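Local coordinates for p22 protein (Trypanosoma brucei, PDB 3JV1) that acts as an accessory factor for RNA editing, specific for the cytochrome oxidase subunit II transcript, and belongs to the Mam33 family, at residues L7-R19 against Y170-S182. Sequence-based numbering, arbitrary orientation.
Sequences LSEATLRELEDER and YEEWLSSINKFVS
Leu-174 fits against Glu-14 and Leu-15 near the middle of this helix pair. Its CD1 lies 3.6 Å from Leu-15 CA, and CD2 presses on the aliphatic part of Glu-14. The Leu-15 and Leu-174 side chains run past each other in opposite directions. A turn toward the C-terminus of helix 152-181, Thr-11 CG2 meets Ile-177 CG2 at 4.0 Å, and nearer that C-terminus Leu-7 CD2 packs on Val-181 CG2 at 3.5 Å, the two side chains crossing at about a right angle.

The segments belong to helices 2-18 and 152-181, the first and last helices of this chain, a Mam33-family protein. They pair antiparallel at an angle of 157°, their axes 8.6 Å apart, well away from the centre of the chain, so the two terminal helices lie together as an antiparallel pair projecting from the sheet. A second subunit packs on the same pair: Val-101 of that subunit accepts a hydrogen bond from Trp-173.

Polar contacts sit toward both ends of the pair. Tyr-170 OH donates to Glu-14 OE2 at 2.7 Å, reaching the anti side of a carboxylate whose chain folds over at chi2 (54°) to bring its oxygens beside the phenol. That same OE2 forms a salt bridge with Arg-21, which also grips Glu-18 OE1 and probably favours the charged form of both acids. Glu-18 sets its carboxylate at the tyrosine ring edge, nearly perpendicular to it, CD 3.8 Å from Tyr-170 CE2; Glu-18 OE2 takes a hydrogen bond from Gln-167. At the far end, Ser-8 OG donates to Ser-182 OG over 2.9 Å, and Ser-182 OG in turn donates to the backbone O of Asn-178.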
ATOM      1  N   LEU A   7      -6.127  33.553   4.367  1.00 37.79           N
ATOM      2  CA  LEU A   7      -5.926  32.437   3.445  1.00 35.19           C
ATOM      3  C   LEU A   7      -6.497  32.776   2.078  1.00 34.15           C
ATOM      4  O   LEU A   7      -5.947  32.382   1.044  1.00 31.69           O
ATOM      5  CB  LEU A   7      -6.574  31.151   3.983  1.00 34.37           C
ATOM      6  CG  LEU A   7      -6.353  29.908   3.107  1.00 35.07           C
ATOM      7  CD1 LEU A   7      -4.870  29.786   2.750  1.00 34.66           C
ATOM      8  CD2 LEU A   7      -6.830  28.658   3.839  1.00 37.32           C
ATOM      9  N   SER A   8      -7.606  33.510   2.075  1.00 34.07           N
ATOM     10  CA  SER A   8      -8.237  33.929   0.828  1.00 34.37           C
ATOM     11  C   SER A   8      -7.287  34.857   0.062  1.00 33.31           C
ATOM     12  O   SER A   8      -7.071  34.691  -1.136  1.00 33.26           O
ATOM     13  CB  SER A   8      -9.546  34.667   1.120  1.00 37.28           C
ATOM     14  OG  SER A   8     -10.128  35.141  -0.081  1.00 42.16           O
ATOM     15  N   GLU A   9      -6.718  35.830   0.767  1.00 35.92           N
ATOM     16  CA  GLU A   9      -5.788  36.785   0.161  1.00 36.48           C
ATOM     17  C   GLU A   9      -4.495  36.114  -0.301  1.00 33.74           C
ATOM     18  O   GLU A   9      -3.990  36.396  -1.387  1.00 34.36           O
ATOM     19  CB  GLU A   9      -5.434  37.889   1.159  1.00 38.81           C
ATOM     20  CG  GLU A   9      -6.576  38.814   1.526  1.00 46.15           C
ATOM     21  CD  GLU A   9      -6.191  39.791   2.631  1.00 49.36           C
ATOM     22  OE1 GLU A   9      -5.208  40.538   2.448  1.00 52.65           O
ATOM     23  OE2 GLU A   9      -6.868  39.812   3.683  1.00 51.71           O
ATOM     24  N   ALA A  10      -3.965  35.224   0.532  1.00 33.01           N
ATOM     25  CA  ALA A  10      -2.725  34.522   0.220  1.00 32.75           C
ATOM     26  C   ALA A  10      -2.832  33.656  -1.035  1.00 32.24           C
ATOM     27  O   ALA A  10      -1.907  33.628  -1.849  1.00 31.63           O
ATOM     28  CB  ALA A  10      -2.299  33.669   1.411  1.00 32.38           C
ATOM     29  N   THR A  11      -3.946  32.944  -1.197  1.00 31.94           N
ATOM     30  CA  THR A  11      -4.113  32.096  -2.374  1.00 32.47           C
ATOM     31  C   THR A  11      -4.274  32.939  -3.644  1.00 32.13           C
ATOM     32  O   THR A  11      -3.747  32.594  -4.699  1.00 32.00           O
ATOM     33  CB  THR A  11      -5.321  31.124  -2.216  1.00 33.67           C
ATOM     34  OG1 THR A  11      -6.469  31.846  -1.758  1.00 31.44           O
ATOM     35  CG2 THR A  11      -4.991  30.025  -1.199  1.00 33.59           C
ATOM     36  N   LEU A  12      -4.996  34.048  -3.543  1.00 33.77           N
ATOM     37  CA  LEU A  12      -5.187  34.917  -4.691  1.00 35.44           C
ATOM     38  C   LEU A  12      -3.834  35.498  -5.101  1.00 34.10           C
ATOM     39  O   LEU A  12      -3.499  35.538  -6.281  1.00 35.30           O
ATOM     40  CB  LEU A  12      -6.164  36.046  -4.351  1.00 37.74           C
ATOM     41  CG  LEU A  12      -6.440  37.033  -5.486  1.00 41.18           C
ATOM     42  CD1 LEU A  12      -6.936  36.274  -6.710  1.00 42.86           C
ATOM     43  CD2 LEU A  12      -7.469  38.073  -5.037  1.00 42.75           C
ATOM     44  N   ARG A  13      -3.058  35.939  -4.119  1.00 33.83           N
ATOM     45  CA  ARG A  13      -1.739  36.501  -4.381  1.00 33.59           C
ATOM     46  C   ARG A  13      -0.845  35.488  -5.105  1.00 32.99           C
ATOM     47  O   ARG A  13      -0.159  35.824  -6.066  1.00 32.09           O
ATOM     48  CB  ARG A  13      -1.090  36.927  -3.063  1.00 34.59           C
ATOM     49  CG  ARG A  13       0.390  37.272  -3.155  1.00 34.26           C
ATOM     50  CD  ARG A  13       0.905  37.767  -1.812  1.00 34.30           C
ATOM     51  NE  ARG A  13       2.361  37.762  -1.741  1.00 36.11           N
ATOM     52  CZ  ARG A  13       3.057  38.121  -0.668  1.00 37.93           C
ATOM     53  NH1 ARG A  13       2.432  38.517   0.431  1.00 37.43           N
ATOM     54  NH2 ARG A  13       4.380  38.079  -0.694  1.00 37.46           N
ATOM     55  N   GLU A  14      -0.857  34.246  -4.642  1.00 33.74           N
ATOM     56  CA  GLU A  14      -0.038  33.217  -5.259  1.00 34.67           C
ATOM     57  C   GLU A  14      -0.503  32.952  -6.682  1.00 35.92           C
ATOM     58  O   GLU A  14       0.316  32.840  -7.586  1.00 35.32           O
ATOM     59  CB  GLU A  14      -0.076  31.938  -4.421  1.00 35.86           C
ATOM     60  CG  GLU A  14       0.700  30.752  -4.994  1.00 37.20           C
ATOM     61  CD  GLU A  14       2.159  31.058  -5.315  1.00 40.67           C
ATOM     62  OE1 GLU A  14       2.667  32.129  -4.909  1.00 39.14           O
ATOM     63  OE2 GLU A  14       2.799  30.210  -5.975  1.00 35.09           O
ATOM     64  N   LEU A  15      -1.815  32.882  -6.886  1.00 37.65           N
ATOM     65  CA  LEU A  15      -2.366  32.635  -8.218  1.00 40.93           C
ATOM     66  C   LEU A  15      -1.907  33.734  -9.176  1.00 41.86           C
ATOM     67  O   LEU A  15      -1.506  33.457 -10.309  1.00 42.96           O
ATOM     68  CB  LEU A  15      -3.900  32.613  -8.177  1.00 41.20           C
ATOM     69  CG  LEU A  15      -4.647  31.607  -9.068  1.00 44.28           C
ATOM     70  CD1 LEU A  15      -6.069  32.105  -9.292  1.00 40.97           C
ATOM     71  CD2 LEU A  15      -3.942  31.429 -10.408  1.00 43.88           C
ATOM     72  N   GLU A  16      -1.973  34.981  -8.720  1.00 42.35           N
ATOM     73  CA  GLU A  16      -1.556  36.105  -9.548  1.00 44.48           C
ATOM     74  C   GLU A  16      -0.061  36.068  -9.811  1.00 44.06           C
ATOM     75  O   GLU A  16       0.368  36.291 -10.937  1.00 44.71           O
ATOM     76  CB  GLU A  16      -1.932  37.434  -8.887  1.00 46.91           C
ATOM     77  CG  GLU A  16      -3.428  37.631  -8.718  1.00 51.72           C
ATOM     78  CD  GLU A  16      -3.783  38.974  -8.104  1.00 55.35           C
ATOM     79  OE1 GLU A  16      -3.285  39.286  -6.995  1.00 58.45           O
ATOM     80  OE2 GLU A  16      -4.566  39.721  -8.729  1.00 58.38           O
ATOM     81  N   ASP A  17       0.733  35.786  -8.780  1.00 43.74           N
ATOM     82  CA  ASP A  17       2.186  35.727  -8.954  1.00 44.48           C
ATOM     83  C   ASP A  17       2.592  34.574  -9.870  1.00 44.61           C
ATOM     84  O   ASP A  17       3.357  34.760 -10.809  1.00 44.89           O
ATOM     85  CB  ASP A  17       2.897  35.570  -7.603  1.00 44.31           C
ATOM     86  CG  ASP A  17       2.739  36.786  -6.713  1.00 44.86           C
ATOM     87  OD1 ASP A  17       2.203  37.809  -7.190  1.00 44.42           O
ATOM     88  OD2 ASP A  17       3.152  36.717  -5.535  1.00 45.04           O
ATOM     89  N   GLU A  18       2.076  33.386  -9.586  1.00 45.10           N
ATOM     90  CA  GLU A  18       2.372  32.196 -10.379  1.00 46.44           C
ATOM     91  C   GLU A  18       2.229  32.454 -11.884  1.00 47.60           C
ATOM     92  O   GLU A  18       3.136  32.155 -12.660  1.00 46.19           O
ATOM     93  CB  GLU A  18       1.445  31.056  -9.953  1.00 44.45           C
ATOM     94  CG  GLU A  18       1.531  29.800 -10.803  1.00 46.63           C
ATOM     95  CD  GLU A  18       2.890  29.116 -10.765  1.00 46.69           C
ATOM     96  OE1 GLU A  18       3.750  29.490  -9.937  1.00 47.08           O
ATOM     97  OE2 GLU A  18       3.092  28.180 -11.571  1.00 49.74           O
ATOM     98  N   ARG A  19       1.091  33.014 -12.282  1.00 48.31           N
ATOM     99  CA  ARG A  19       0.823  33.316 -13.687  1.00 51.23           C
ATOM    100  C   ARG A  19       1.854  34.254 -14.338  1.00 52.74           C
ATOM    101  O   ARG A  19       1.928  34.343 -15.565  1.00 51.70           O
ATOM    102  CB  ARG A  19      -0.571  33.933 -13.832  1.00 52.21           C
ATOM    103  CG  ARG A  19      -1.723  33.002 -13.485  1.00 54.91           C
ATOM    104  CD  ARG A  19      -3.048  33.752 -13.553  1.00 56.59           C
ATOM    105  NE  ARG A  19      -4.197  32.914 -13.216  1.00 57.64           N
ATOM    106  CZ  ARG A  19      -5.429  33.381 -13.024  1.00 60.22           C
ATOM    107  NH1 ARG A  19      -5.675  34.681 -13.134  1.00 60.40           N
ATOM    108  NH2 ARG A  19      -6.419  32.553 -12.721  1.00 60.89           N
ATOM    109  N   TYR A 170      -2.083  22.865 -10.296  1.00 33.49           N
ATOM    110  CA  TYR A 170      -1.627  23.759  -9.241  1.00 34.16           C
ATOM    111  C   TYR A 170      -2.433  25.047  -9.217  1.00 33.07           C
ATOM    112  O   TYR A 170      -2.819  25.515  -8.154  1.00 33.82           O
ATOM    113  CB  TYR A 170      -0.150  24.111  -9.419  1.00 32.10           C
ATOM    114  CG  TYR A 170       0.330  25.106  -8.391  1.00 33.11           C
ATOM    115  CD1 TYR A 170       0.198  24.838  -7.029  1.00 32.67           C
ATOM    116  CD2 TYR A 170       0.909  26.318  -8.773  1.00 32.49           C
ATOM    117  CE1 TYR A 170       0.629  25.746  -6.071  1.00 33.11           C
ATOM    118  CE2 TYR A 170       1.347  27.238  -7.818  1.00 33.37           C
ATOM    119  CZ  TYR A 170       1.203  26.942  -6.470  1.00 34.11           C
ATOM    120  OH  TYR A 170       1.622  27.833  -5.513  1.00 32.20           O
ATOM    121  N   GLU A 171      -2.681  25.621 -10.389  1.00 32.57           N
ATOM    122  CA  GLU A 171      -3.449  26.857 -10.465  1.00 34.26           C
ATOM    123  C   GLU A 171      -4.912  26.619 -10.112  1.00 32.60           C
ATOM    124  O   GLU A 171      -5.558  27.474  -9.520  1.00 32.72           O
ATOM    125  CB  GLU A 171      -3.357  27.464 -11.865  1.00 34.75           C
ATOM    126  CG  GLU A 171      -1.941  27.780 -12.293  1.00 40.36           C
ATOM    127  CD  GLU A 171      -1.878  28.483 -13.633  1.00 43.42           C
ATOM    128  OE1 GLU A 171      -0.798  28.460 -14.264  1.00 44.09           O
ATOM    129  OE2 GLU A 171      -2.903  29.067 -14.048  1.00 43.87           O
ATOM    130  N   GLU A 172      -5.433  25.459 -10.489  1.00 30.83           N
ATOM    131  CA  GLU A 172      -6.819  25.130 -10.195  1.00 33.28           C
ATOM    132  C   GLU A 172      -6.923  24.894  -8.683  1.00 31.79           C
ATOM    133  O   GLU A 172      -7.939  25.206  -8.058  1.00 31.97           O
ATOM    134  CB  GLU A 172      -7.221  23.888 -10.989  1.00 35.36           C
ATOM    135  CG  GLU A 172      -8.711  23.627 -11.068  1.00 41.15           C
ATOM    136  CD  GLU A 172      -9.220  22.825  -9.900  1.00 45.21           C
ATOM    137  OE1 GLU A 172      -8.471  21.936  -9.440  1.00 47.32           O
ATOM    138  OE2 GLU A 172     -10.366  23.071  -9.456  1.00 46.52           O
ATOM    139  N   TRP A 173      -5.848  24.360  -8.109  1.00 30.92           N
ATOM    140  CA  TRP A 173      -5.750  24.096  -6.674  1.00 28.88           C
ATOM    141  C   TRP A 173      -5.873  25.430  -5.925  1.00 28.21           C
ATOM    142  O   TRP A 173      -6.701  25.577  -5.034  1.00 28.76           O
ATOM    143  CB  TRP A 173      -4.397  23.439  -6.387  1.00 28.71           C
ATOM    144  CG  TRP A 173      -4.093  23.139  -4.943  1.00 29.79           C
ATOM    145  CD1 TRP A 173      -4.493  22.051  -4.228  1.00 28.33           C
ATOM    146  CD2 TRP A 173      -3.241  23.898  -4.077  1.00 28.58           C
ATOM    147  NE1 TRP A 173      -3.933  22.075  -2.975  1.00 29.31           N
ATOM    148  CE2 TRP A 173      -3.159  23.201  -2.856  1.00 29.20           C
ATOM    149  CE3 TRP A 173      -2.536  25.103  -4.219  1.00 30.31           C
ATOM    150  CZ2 TRP A 173      -2.397  23.665  -1.775  1.00 30.82           C
ATOM    151  CZ3 TRP A 173      -1.779  25.567  -3.145  1.00 31.01           C
ATOM    152  CH2 TRP A 173      -1.715  24.846  -1.938  1.00 30.17           C
ATOM    153  N   LEU A 174      -5.061  26.407  -6.312  1.00 28.33           N
ATOM    154  CA  LEU A 174      -5.089  27.735  -5.686  1.00 31.07           C
ATOM    155  C   LEU A 174      -6.474  28.370  -5.773  1.00 29.89           C
ATOM    156  O   LEU A 174      -7.004  28.873  -4.783  1.00 30.31           O
ATOM    157  CB  LEU A 174      -4.081  28.665  -6.365  1.00 26.67           C
ATOM    158  CG  LEU A 174      -2.592  28.354  -6.200  1.00 32.46           C
ATOM    159  CD1 LEU A 174      -1.765  29.213  -7.152  1.00 29.82           C
ATOM    160  CD2 LEU A 174      -2.189  28.605  -4.757  1.00 32.58           C
ATOM    161  N   SER A 175      -7.048  28.341  -6.971  1.00 31.92           N
ATOM    162  CA  SER A 175      -8.362  28.917  -7.224  1.00 32.41           C
ATOM    163  C   SER A 175      -9.489  28.257  -6.440  1.00 32.12           C
ATOM    164  O   SER A 175     -10.351  28.940  -5.885  1.00 31.77           O
ATOM    165  CB  SER A 175      -8.688  28.835  -8.709  1.00 32.42           C
ATOM    166  OG  SER A 175      -9.993  29.327  -8.955  1.00 36.89           O
ATOM    167  N   SER A 176      -9.499  26.931  -6.400  1.00 31.76           N
ATOM    168  CA  SER A 176     -10.558  26.243  -5.675  1.00 33.84           C
ATOM    169  C   SER A 176     -10.448  26.459  -4.163  1.00 33.65           C
ATOM    170  O   SER A 176     -11.469  26.547  -3.475  1.00 33.22           O
ATOM    171  CB  SER A 176     -10.581  24.743  -6.029  1.00 34.70           C
ATOM    172  OG  SER A 176      -9.319  24.135  -5.851  1.00 39.83           O
ATOM    173  N   ILE A 177      -9.228  26.558  -3.638  1.00 31.18           N
ATOM    174  CA  ILE A 177      -9.078  26.785  -2.203  1.00 31.71           C
ATOM    175  C   ILE A 177      -9.517  28.207  -1.879  1.00 32.35           C
ATOM    176  O   ILE A 177     -10.132  28.453  -0.849  1.00 30.74           O
ATOM    177  CB  ILE A 177      -7.621  26.559  -1.720  1.00 30.86           C
ATOM    178  CG1 ILE A 177      -7.266  25.074  -1.822  1.00 28.17           C
ATOM    179  CG2 ILE A 177      -7.474  27.002  -0.264  1.00 32.21           C
ATOM    180  CD1 ILE A 177      -5.814  24.772  -1.535  1.00 27.94           C
ATOM    181  N   ASN A 178      -9.202  29.136  -2.779  1.00 34.10           N
ATOM    182  CA  ASN A 178      -9.587  30.533  -2.619  1.00 34.56           C
ATOM    183  C   ASN A 178     -11.115  30.647  -2.549  1.00 34.83           C
ATOM    184  O   ASN A 178     -11.661  31.298  -1.663  1.00 34.63           O
ATOM    185  CB  ASN A 178      -9.071  31.350  -3.802  1.00 36.17           C
ATOM    186  CG  ASN A 178      -9.511  32.795  -3.744  1.00 40.14           C
ATOM    187  OD1 ASN A 178      -8.932  33.609  -3.018  1.00 40.39           O
ATOM    188  ND2 ASN A 178     -10.553  33.121  -4.499  1.00 37.48           N
ATOM    189  N   LYS A 179     -11.800  30.011  -3.491  1.00 35.97           N
ATOM    190  CA  LYS A 179     -13.259  30.044  -3.517  1.00 39.06           C
ATOM    191  C   LYS A 179     -13.831  29.396  -2.267  1.00 39.07           C
ATOM    192  O   LYS A 179     -14.784  29.909  -1.679  1.00 40.41           O
ATOM    193  CB  LYS A 179     -13.794  29.309  -4.749  1.00 39.78           C
ATOM    194  CG  LYS A 179     -13.354  29.897  -6.082  1.00 44.45           C
ATOM    195  CD  LYS A 179     -13.919  29.089  -7.241  1.00 47.00           C
ATOM    196  CE  LYS A 179     -13.303  29.501  -8.569  1.00 50.39           C
ATOM    197  NZ  LYS A 179     -13.580  30.924  -8.912  1.00 50.67           N
ATOM    198  N   PHE A 180     -13.237  28.274  -1.864  1.00 36.49           N
ATOM    199  CA  PHE A 180     -13.674  27.529  -0.684  1.00 37.16           C
ATOM    200  C   PHE A 180     -13.590  28.363   0.589  1.00 37.96           C
ATOM    201  O   PHE A 180     -14.522  28.398   1.387  1.00 37.41           O
ATOM    202  CB  PHE A 180     -12.815  26.269  -0.509  1.00 35.82           C
ATOM    203  CG  PHE A 180     -13.298  25.346   0.573  1.00 36.34           C
ATOM    204  CD1 PHE A 180     -14.426  24.552   0.376  1.00 35.67           C
ATOM    205  CD2 PHE A 180     -12.624  25.266   1.788  1.00 34.54           C
ATOM    206  CE1 PHE A 180     -14.873  23.690   1.374  1.00 34.48           C
ATOM    207  CE2 PHE A 180     -13.058  24.412   2.789  1.00 35.61           C
ATOM    208  CZ  PHE A 180     -14.189  23.618   2.582  1.00 35.58           C
ATOM    209  N   VAL A 181     -12.463  29.033   0.773  1.00 39.37           N
ATOM    210  CA  VAL A 181     -12.243  29.853   1.955  1.00 42.82           C
ATOM    211  C   VAL A 181     -12.997  31.182   1.891  1.00 45.03           C
ATOM    212  O   VAL A 181     -13.034  31.939   2.863  1.00 44.88           O
ATOM    213  CB  VAL A 181     -10.733  30.099   2.150  1.00 43.36           C
ATOM    214  CG1 VAL A 181     -10.491  30.949   3.379  1.00 47.40           C
ATOM    215  CG2 VAL A 181     -10.023  28.759   2.302  1.00 43.77           C
ATOM    216  N   SER A 182     -13.603  31.454   0.740  1.00 47.25           N
ATOM    217  CA  SER A 182     -14.381  32.674   0.543  1.00 50.79           C
ATOM    218  C   SER A 182     -15.872  32.320   0.488  1.00 51.74           C
ATOM    219  O   SER A 182     -16.216  31.152   0.781  1.00 53.18           O
ATOM    220  CB  SER A 182     -13.966  33.363  -0.760  1.00 50.01           C
ATOM    221  OG  SER A 182     -12.607  33.745  -0.726  1.00 50.75           O
ATOM    222  OXT SER A 182     -16.682  33.208   0.153  1.00 52.55           O
TER